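Local coordinates for mandelate racemase / muconate lactonizing enzyme, C-terminal domain protein (Pseudovibrio sp. JE062, PDB 4JHM) that is of unspecified function but belongs to the enolase superfamily, pairing an N-terminal capping domain with a TIM-barrel-like C-terminal domain, at residues A[65-77]-A[95-107]. Numbering follows the deposited sequence.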
ATOM      1  N   CYS A  65     -44.228   3.469 -10.008  1.00 75.34           N
ATOM      2  CA  CYS A  65     -42.948   2.965 -10.512  1.00 72.91           C
ATOM      3  C   CYS A  65     -42.631   1.564 -10.001  1.00 70.85           C
ATOM      4  O   CYS A  65     -42.312   0.664 -10.777  1.00 69.39           O
ATOM      5  CB  CYS A  65     -41.809   3.906 -10.105  1.00 73.14           C
ATOM      6  SG  CYS A  65     -40.176   3.378 -10.682  1.00 77.65           S
ATOM      7  N   ILE A  66     -42.695   1.397  -8.685  1.00 70.03           N
ATOM      8  CA  ILE A  66     -42.439   0.109  -8.066  1.00 66.92           C
ATOM      9  C   ILE A  66     -43.498  -0.915  -8.479  1.00 70.29           C
ATOM     10  O   ILE A  66     -43.175  -1.925  -9.101  1.00 72.84           O
ATOM     11  CB  ILE A  66     -42.389   0.233  -6.531  1.00 66.46           C
ATOM     12  CG1 ILE A  66     -41.122   0.979  -6.101  1.00 64.62           C
ATOM     13  CG2 ILE A  66     -42.455  -1.139  -5.871  1.00 67.50           C
ATOM     14  CD1 ILE A  66     -39.825   0.266  -6.428  1.00 62.69           C
ATOM     15  N   ILE A  67     -44.762  -0.656  -8.154  1.00 73.06           N
ATOM     16  CA  ILE A  67     -45.822  -1.624  -8.454  1.00 76.07           C
ATOM     17  C   ILE A  67     -45.788  -2.090  -9.911  1.00 75.97           C
ATOM     18  O   ILE A  67     -46.152  -3.230 -10.215  1.00 72.08           O
ATOM     19  CB  ILE A  67     -47.226  -1.063  -8.152  1.00 74.59           C
ATOM     20  CG1 ILE A  67     -48.240  -2.213  -8.065  1.00 78.75           C
ATOM     21  CG2 ILE A  67     -47.639  -0.058  -9.215  1.00 67.82           C
ATOM     22  CD1 ILE A  67     -49.557  -1.837  -7.419  1.00 78.51           C
ATOM     23  N   GLU A  68     -45.347  -1.209 -10.805  1.00 73.81           N
ATOM     24  CA  GLU A  68     -45.329  -1.508 -12.232  1.00 74.62           C
ATOM     25  C   GLU A  68     -44.085  -2.307 -12.603  1.00 70.43           C
ATOM     26  O   GLU A  68     -44.071  -3.026 -13.600  1.00 68.02           O
ATOM     27  CB  GLU A  68     -45.403  -0.213 -13.044  1.00 78.22           C
ATOM     28  CG  GLU A  68     -46.094  -0.367 -14.388  1.00 83.10           C
ATOM     29  CD  GLU A  68     -47.466  -1.027 -14.290  1.00 84.33           C
ATOM     30  OE1 GLU A  68     -48.289  -0.607 -13.450  1.00 82.84           O
ATOM     31  OE2 GLU A  68     -47.730  -1.965 -15.069  1.00 86.72           O
ATOM     32  N   SER A  69     -43.041  -2.165 -11.793  1.00 72.02           N
ATOM     33  CA  SER A  69     -41.846  -2.989 -11.917  1.00 68.15           C
ATOM     34  C   SER A  69     -42.169  -4.398 -11.449  1.00 68.17           C
ATOM     35  O   SER A  69     -41.790  -5.376 -12.084  1.00 70.32           O
ATOM     36  CB  SER A  69     -40.713  -2.414 -11.068  1.00 64.04           C
ATOM     37  OG  SER A  69     -39.630  -3.324 -10.981  1.00 64.87           O
ATOM     38  N   LEU A  70     -42.882  -4.482 -10.333  1.00 69.94           N
ATOM     39  CA  LEU A  70     -43.324  -5.753  -9.778  1.00 69.24           C
ATOM     40  C   LEU A  70     -44.221  -6.505 -10.749  1.00 71.14           C
ATOM     41  O   LEU A  70     -44.188  -7.735 -10.813  1.00 72.91           O
ATOM     42  CB  LEU A  70     -44.068  -5.520  -8.461  1.00 67.16           C
ATOM     43  CG  LEU A  70     -43.175  -5.439  -7.221  1.00 64.53           C
ATOM     44  CD1 LEU A  70     -43.832  -4.615  -6.127  1.00 63.81           C
ATOM     45  CD2 LEU A  70     -42.842  -6.838  -6.722  1.00 64.77           C
ATOM     46  N   ARG A  71     -45.024  -5.763 -11.504  1.00 73.63           N
ATOM     47  CA  ARG A  71     -45.927  -6.367 -12.478  1.00 80.55           C
ATOM     48  C   ARG A  71     -45.189  -7.259 -13.470  1.00 79.91           C
ATOM     49  O   ARG A  71     -45.683  -8.315 -13.849  1.00 81.40           O
ATOM     50  CB  ARG A  71     -46.680  -5.285 -13.253  1.00 84.62           C
ATOM     51  CG  ARG A  71     -47.567  -5.831 -14.363  1.00 90.59           C
ATOM     52  CD  ARG A  71     -48.374  -4.726 -15.025  1.00 92.90           C
ATOM     53  NE  ARG A  71     -49.614  -5.229 -15.609  1.00 94.88           N
ATOM     54  CZ  ARG A  71     -49.769  -5.552 -16.888  1.00 98.00           C
ATOM     55  NH1 ARG A  71     -48.760  -5.423 -17.740  1.00 95.43           N
ATOM     56  NH2 ARG A  71     -50.943  -6.003 -17.316  1.00101.83           N
ATOM     57  N   THR A  72     -44.008  -6.819 -13.896  1.00 77.41           N
ATOM     58  CA  THR A  72     -43.260  -7.517 -14.931  1.00 75.58           C
ATOM     59  C   THR A  72     -42.483  -8.701 -14.359  1.00 75.01           C
ATOM     60  O   THR A  72     -42.047  -9.583 -15.098  1.00 73.73           O
ATOM     61  CB  THR A  72     -42.293  -6.557 -15.655  1.00 75.68           C
ATOM     62  OG1 THR A  72     -41.289  -6.089 -14.748  1.00 73.74           O
ATOM     63  CG2 THR A  72     -43.050  -5.368 -16.214  1.00 76.21           C
ATOM     64  N   ILE A  73     -42.326  -8.720 -13.041  1.00 75.82           N
ATOM     65  CA  ILE A  73     -41.528  -9.740 -12.370  1.00 76.70           C
ATOM     66  C   ILE A  73     -42.355 -10.951 -11.947  1.00 79.44           C
ATOM     67  O   ILE A  73     -41.958 -12.095 -12.176  1.00 77.21           O
ATOM     68  CB  ILE A  73     -40.872  -9.167 -11.103  1.00 74.29           C
ATOM     69  CG1 ILE A  73     -39.783  -8.158 -11.472  1.00 73.51           C
ATOM     70  CG2 ILE A  73     -40.282 -10.283 -10.259  1.00 75.99           C
ATOM     71  CD1 ILE A  73     -39.230  -7.407 -10.280  1.00 73.55           C
ATOM     72  N   VAL A  74     -43.511 -10.683 -11.346  1.00 79.93           N
ATOM     73  CA  VAL A  74     -44.247 -11.691 -10.579  1.00 79.59           C
ATOM     74  C   VAL A  74     -45.022 -12.755 -11.369  1.00 79.88           C
ATOM     75  O   VAL A  74     -45.363 -13.794 -10.806  1.00 86.22           O
ATOM     76  CB  VAL A  74     -45.228 -11.027  -9.587  1.00 80.76           C
ATOM     77  CG1 VAL A  74     -44.474 -10.152  -8.598  1.00 78.84           C
ATOM     78  CG2 VAL A  74     -46.287 -10.225 -10.323  1.00 83.91           C
ATOM     79  N   PRO A  75     -45.315 -12.516 -12.657  1.00 79.61           N
ATOM     80  CA  PRO A  75     -46.050 -13.569 -13.364  1.00 83.89           C
ATOM     81  C   PRO A  75     -45.329 -14.919 -13.327  1.00 86.82           C
ATOM     82  O   PRO A  75     -45.977 -15.967 -13.321  1.00 92.01           O
ATOM     83  CB  PRO A  75     -46.131 -13.041 -14.800  1.00 81.77           C
ATOM     84  CG  PRO A  75     -46.011 -11.564 -14.671  1.00 78.85           C
ATOM     85  CD  PRO A  75     -45.074 -11.345 -13.515  1.00 80.29           C
ATOM     86  N   GLY A  76     -43.999 -14.884 -13.292  1.00 86.98           N
ATOM     87  CA  GLY A  76     -43.186 -16.096 -13.274  1.00 89.37           C
ATOM     88  C   GLY A  76     -43.144 -16.790 -11.924  1.00 92.76           C
ATOM     89  O   GLY A  76     -42.648 -17.913 -11.818  1.00 99.21           O
ATOM     90  N   LEU A  77     -43.666 -16.135 -10.890  1.00 90.01           N
ATOM     91  CA  LEU A  77     -43.683 -16.718  -9.549  1.00 87.97           C
ATOM     92  C   LEU A  77     -44.610 -17.925  -9.490  1.00 87.53           C
ATOM     93  O   LEU A  77     -44.273 -18.944  -8.888  1.00 91.35           O
ATOM     94  CB  LEU A  77     -44.100 -15.675  -8.506  1.00 88.00           C
ATOM     95  CG  LEU A  77     -43.121 -14.514  -8.301  1.00 89.97           C
ATOM     96  CD1 LEU A  77     -43.688 -13.489  -7.329  1.00 90.13           C
ATOM     97  CD2 LEU A  77     -41.764 -15.013  -7.820  1.00 87.65           C
ATOM     98  N   ARG A  95     -34.097 -11.376 -12.932  1.00 78.65           N
ATOM     99  CA  ARG A  95     -35.226 -10.659 -13.528  1.00 78.85           C
ATOM    100  C   ARG A  95     -34.816  -9.249 -13.947  1.00 77.72           C
ATOM    101  O   ARG A  95     -34.476  -8.424 -13.102  1.00 73.38           O
ATOM    102  CB  ARG A  95     -36.387 -10.547 -12.536  1.00 80.30           C
ATOM    103  CG  ARG A  95     -37.010 -11.855 -12.074  1.00 79.11           C
ATOM    104  CD  ARG A  95     -37.339 -12.783 -13.227  1.00 78.78           C
ATOM    105  NE  ARG A  95     -36.348 -13.845 -13.321  1.00 84.28           N
ATOM    106  CZ  ARG A  95     -36.180 -14.629 -14.376  1.00 84.47           C
ATOM    107  NH1 ARG A  95     -36.940 -14.471 -15.450  1.00 89.37           N
ATOM    108  NH2 ARG A  95     -35.246 -15.570 -14.356  1.00 85.40           N
ATOM    109  N   CYS A  96     -34.865  -8.967 -15.244  1.00 80.63           N
ATOM    110  CA  CYS A  96     -34.506  -7.648 -15.749  1.00 82.67           C
ATOM    111  C   CYS A  96     -35.629  -6.641 -15.493  1.00 85.31           C
ATOM    112  O   CYS A  96     -36.759  -6.839 -15.937  1.00 88.48           O
ATOM    113  CB  CYS A  96     -34.196  -7.721 -17.248  1.00 86.69           C
ATOM    114  SG  CYS A  96     -32.792  -8.783 -17.675  1.00 93.22           S
ATOM    115  N   THR A  97     -35.309  -5.570 -14.768  1.00 82.88           N
ATOM    116  CA  THR A  97     -36.258  -4.485 -14.492  1.00 79.10           C
ATOM    117  C   THR A  97     -35.541  -3.341 -13.798  1.00 73.92           C
ATOM    118  O   THR A  97     -34.825  -3.558 -12.823  1.00 83.96           O
ATOM    119  CB  THR A  97     -37.413  -4.935 -13.575  1.00 80.35           C
ATOM    120  OG1 THR A  97     -38.220  -3.804 -13.228  1.00 78.71           O
ATOM    121  CG2 THR A  97     -36.877  -5.556 -12.298  1.00 81.14           C
ATOM    122  N   TRP A  98     -35.747  -2.120 -14.283  1.00 71.74           N
ATOM    123  CA  TRP A  98     -35.090  -0.941 -13.707  1.00 66.65           C
ATOM    124  C   TRP A  98     -35.524  -0.642 -12.277  1.00 68.82           C
ATOM    125  O   TRP A  98     -34.962   0.242 -11.636  1.00 73.58           O
ATOM    126  CB  TRP A  98     -35.328   0.300 -14.575  1.00 64.27           C
ATOM    127  CG  TRP A  98     -34.533   0.294 -15.831  1.00 57.84           C
ATOM    128  CD1 TRP A  98     -35.012   0.276 -17.105  1.00 57.68           C
ATOM    129  CD2 TRP A  98     -33.108   0.292 -15.934  1.00 55.31           C
ATOM    130  NE1 TRP A  98     -33.969   0.267 -18.002  1.00 58.16           N
ATOM    131  CE2 TRP A  98     -32.789   0.274 -17.307  1.00 56.22           C
ATOM    132  CE3 TRP A  98     -32.068   0.301 -14.995  1.00 52.43           C
ATOM    133  CZ2 TRP A  98     -31.474   0.266 -17.767  1.00 55.09           C
ATOM    134  CZ3 TRP A  98     -30.767   0.288 -15.451  1.00 51.76           C
ATOM    135  CH2 TRP A  98     -30.480   0.270 -16.827  1.00 54.78           C
ATOM    136  N   GLY A  99     -36.528  -1.360 -11.783  1.00 73.80           N
ATOM    137  CA  GLY A  99     -36.917  -1.249 -10.381  1.00 71.76           C
ATOM    138  C   GLY A  99     -35.798  -1.723  -9.470  1.00 70.15           C
ATOM    139  O   GLY A  99     -35.549  -1.145  -8.411  1.00 68.33           O
ATOM    140  N   GLY A 100     -35.124  -2.789  -9.883  1.00 67.86           N
ATOM    141  CA  GLY A 100     -33.989  -3.313  -9.136  1.00 69.61           C
ATOM    142  C   GLY A 100     -34.343  -4.022  -7.842  1.00 67.59           C
ATOM    143  O   GLY A 100     -35.413  -4.616  -7.709  1.00 70.15           O
ATOM    144  N   LEU A 101     -33.425  -3.952  -6.883  1.00 69.89           N
ATOM    145  CA  LEU A 101     -33.534  -4.701  -5.634  1.00 63.61           C
ATOM    146  C   LEU A 101     -34.694  -4.217  -4.765  1.00 67.20           C
ATOM    147  O   LEU A 101     -35.342  -5.019  -4.090  1.00 68.39           O
ATOM    148  CB  LEU A 101     -32.213  -4.626  -4.861  1.00 60.43           C
ATOM    149  CG  LEU A 101     -30.990  -5.205  -5.590  1.00 58.45           C
ATOM    150  CD1 LEU A 101     -29.697  -4.908  -4.849  1.00 55.78           C
ATOM    151  CD2 LEU A 101     -31.140  -6.701  -5.791  1.00 62.55           C
ATOM    152  N   PRO A 102     -34.962  -2.903  -4.776  1.00 69.30           N
ATOM    153  CA  PRO A 102     -36.121  -2.378  -4.052  1.00 71.30           C
ATOM    154  C   PRO A 102     -37.426  -3.031  -4.487  1.00 69.79           C
ATOM    155  O   PRO A 102     -38.257  -3.374  -3.647  1.00 68.54           O
ATOM    156  CB  PRO A 102     -36.126  -0.894  -4.427  1.00 70.89           C
ATOM    157  CG  PRO A 102     -34.703  -0.584  -4.731  1.00 70.41           C
ATOM    158  CD  PRO A 102     -34.136  -1.828  -5.350  1.00 69.31           C
ATOM    159  N   ALA A 103     -37.595  -3.198  -5.794  1.00 71.58           N
ATOM    160  CA  ALA A 103     -38.813  -3.778  -6.341  1.00 75.06           C
ATOM    161  C   ALA A 103     -38.901  -5.282  -6.068  1.00 75.65           C
ATOM    162  O   ALA A 103     -39.986  -5.859  -6.099  1.00 71.60           O
ATOM    163  CB  ALA A 103     -38.893  -3.507  -7.836  1.00 73.70           C
ATOM    164  N   LYS A 104     -37.761  -5.912  -5.802  1.00 74.97           N
ATOM    165  CA  LYS A 104     -37.716  -7.358  -5.594  1.00 79.13           C
ATOM    166  C   LYS A 104     -37.718  -7.741  -4.113  1.00 78.51           C
ATOM    167  O   LYS A 104     -38.057  -8.873  -3.763  1.00 86.23           O
ATOM    168  CB  LYS A 104     -36.479  -7.947  -6.274  1.00 81.13           C
ATOM    169  CG  LYS A 104     -36.440  -7.728  -7.780  1.00 83.90           C
ATOM    170  CD  LYS A 104     -35.048  -7.958  -8.350  1.00 78.67           C
ATOM    171  CE  LYS A 104     -35.011  -7.695  -9.846  1.00 76.01           C
ATOM    172  NZ  LYS A 104     -33.639  -7.839 -10.406  1.00 75.23           N
ATOM    173  N   SER A 105     -37.356  -6.797  -3.249  1.00 71.54           N
ATOM    174  CA  SER A 105     -37.238  -7.065  -1.817  1.00 68.80           C
ATOM    175  C   SER A 105     -38.525  -7.598  -1.186  1.00 71.37           C
ATOM    176  O   SER A 105     -38.478  -8.512  -0.368  1.00 78.95           O
ATOM    177  CB  SER A 105     -36.771  -5.811  -1.074  1.00 66.66           C
ATOM    178  OG  SER A 105     -35.428  -5.493  -1.412  1.00 63.14           O
ATOM    179  N   PRO A 106     -39.684  -7.037  -1.561  1.00 73.05           N
ATOM    180  CA  PRO A 106     -40.934  -7.506  -0.953  1.00 72.87           C
ATOM    181  C   PRO A 106     -41.281  -8.962  -1.285  1.00 71.74           C
ATOM    182  O   PRO A 106     -41.906  -9.648  -0.478  1.00 65.87           O
ATOM    183  CB  PRO A 106     -41.993  -6.562  -1.536  1.00 74.11           C
ATOM    184  CG  PRO A 106     -41.241  -5.392  -2.075  1.00 72.76           C
ATOM    185  CD  PRO A 106     -39.909  -5.927  -2.500  1.00 73.63           C
ATOM    186  N   ILE A 107     -40.882  -9.429  -2.464  1.00 71.86           N
ATOM    187  CA  ILE A 107     -41.190 -10.795  -2.871  1.00 75.44           C
ATOM    188  C   ILE A 107     -40.372 -11.775  -2.039  1.00 75.17           C
ATOM    189  O   ILE A 107     -40.905 -12.746  -1.516  1.00 74.73           O
ATOM    190  CB  ILE A 107     -40.907 -11.032  -4.370  1.00 76.39           C
ATOM    191  CG1 ILE A 107     -41.663 -10.010  -5.226  1.00 76.96           C
ATOM    192  CG2 ILE A 107     -41.301 -12.448  -4.768  1.00 73.10           C
ATOM    193  CD1 ILE A 107     -41.122  -9.866  -6.633  1.00 74.53           C
TER
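I66 touches A103 with the end of its side chain, CD1 lying 4.1 Å from A103 CB; the axes of helix 65-73 and helix 100-107 cross at -68°. One turn on, S69 points at the other segment where G99 and A103 come close. Its hydroxyl is anti to the backbone N (chi1 169°), which carries S69 OG to a hydrogen bond of 2.7 Å with T97 OG1. The same T97 oxygen accepts a weak capping bond from G99 N within the type I turn T97-G100, so this one polar link ties the helix to the turn that leads into its partner. L70 reaches beside the A103 carbonyl; L70 and I107 lie alongside one another, running opposite ways, with L70 CD2 3.5 Å from I107 CD1. T72 turns its hydroxyl back onto its own helix, where T72 OG1 donates to S69 O at 2.8 Å. I73 buries the largest area of any residue here, through two branches: CD1 meets T97 CG2 at 3.6 Å and the K104 chain at about a right angle, while CG2 lies 3.7 Å from I107 CD1 and also touches the aliphatic start of R95. K104 stretches out straight past CG and ends in a bond from K104 NZ to R95 O at 2.9 Å, in the carbonyl plane, which joins the incoming loop to the helix. V74 and L77 close the far end around I107; L77 CD1 is 3.7 Å from I107 CG2. R95 sends its guanidinium to a salt bridge with E59 of the second subunit. Within the N-terminal capping domain, the two helices pack on the antiparallel sheet, L70 and P106 both resting on V40 of strand 34-44, while I73 and I107 share L92 of helix 85-92.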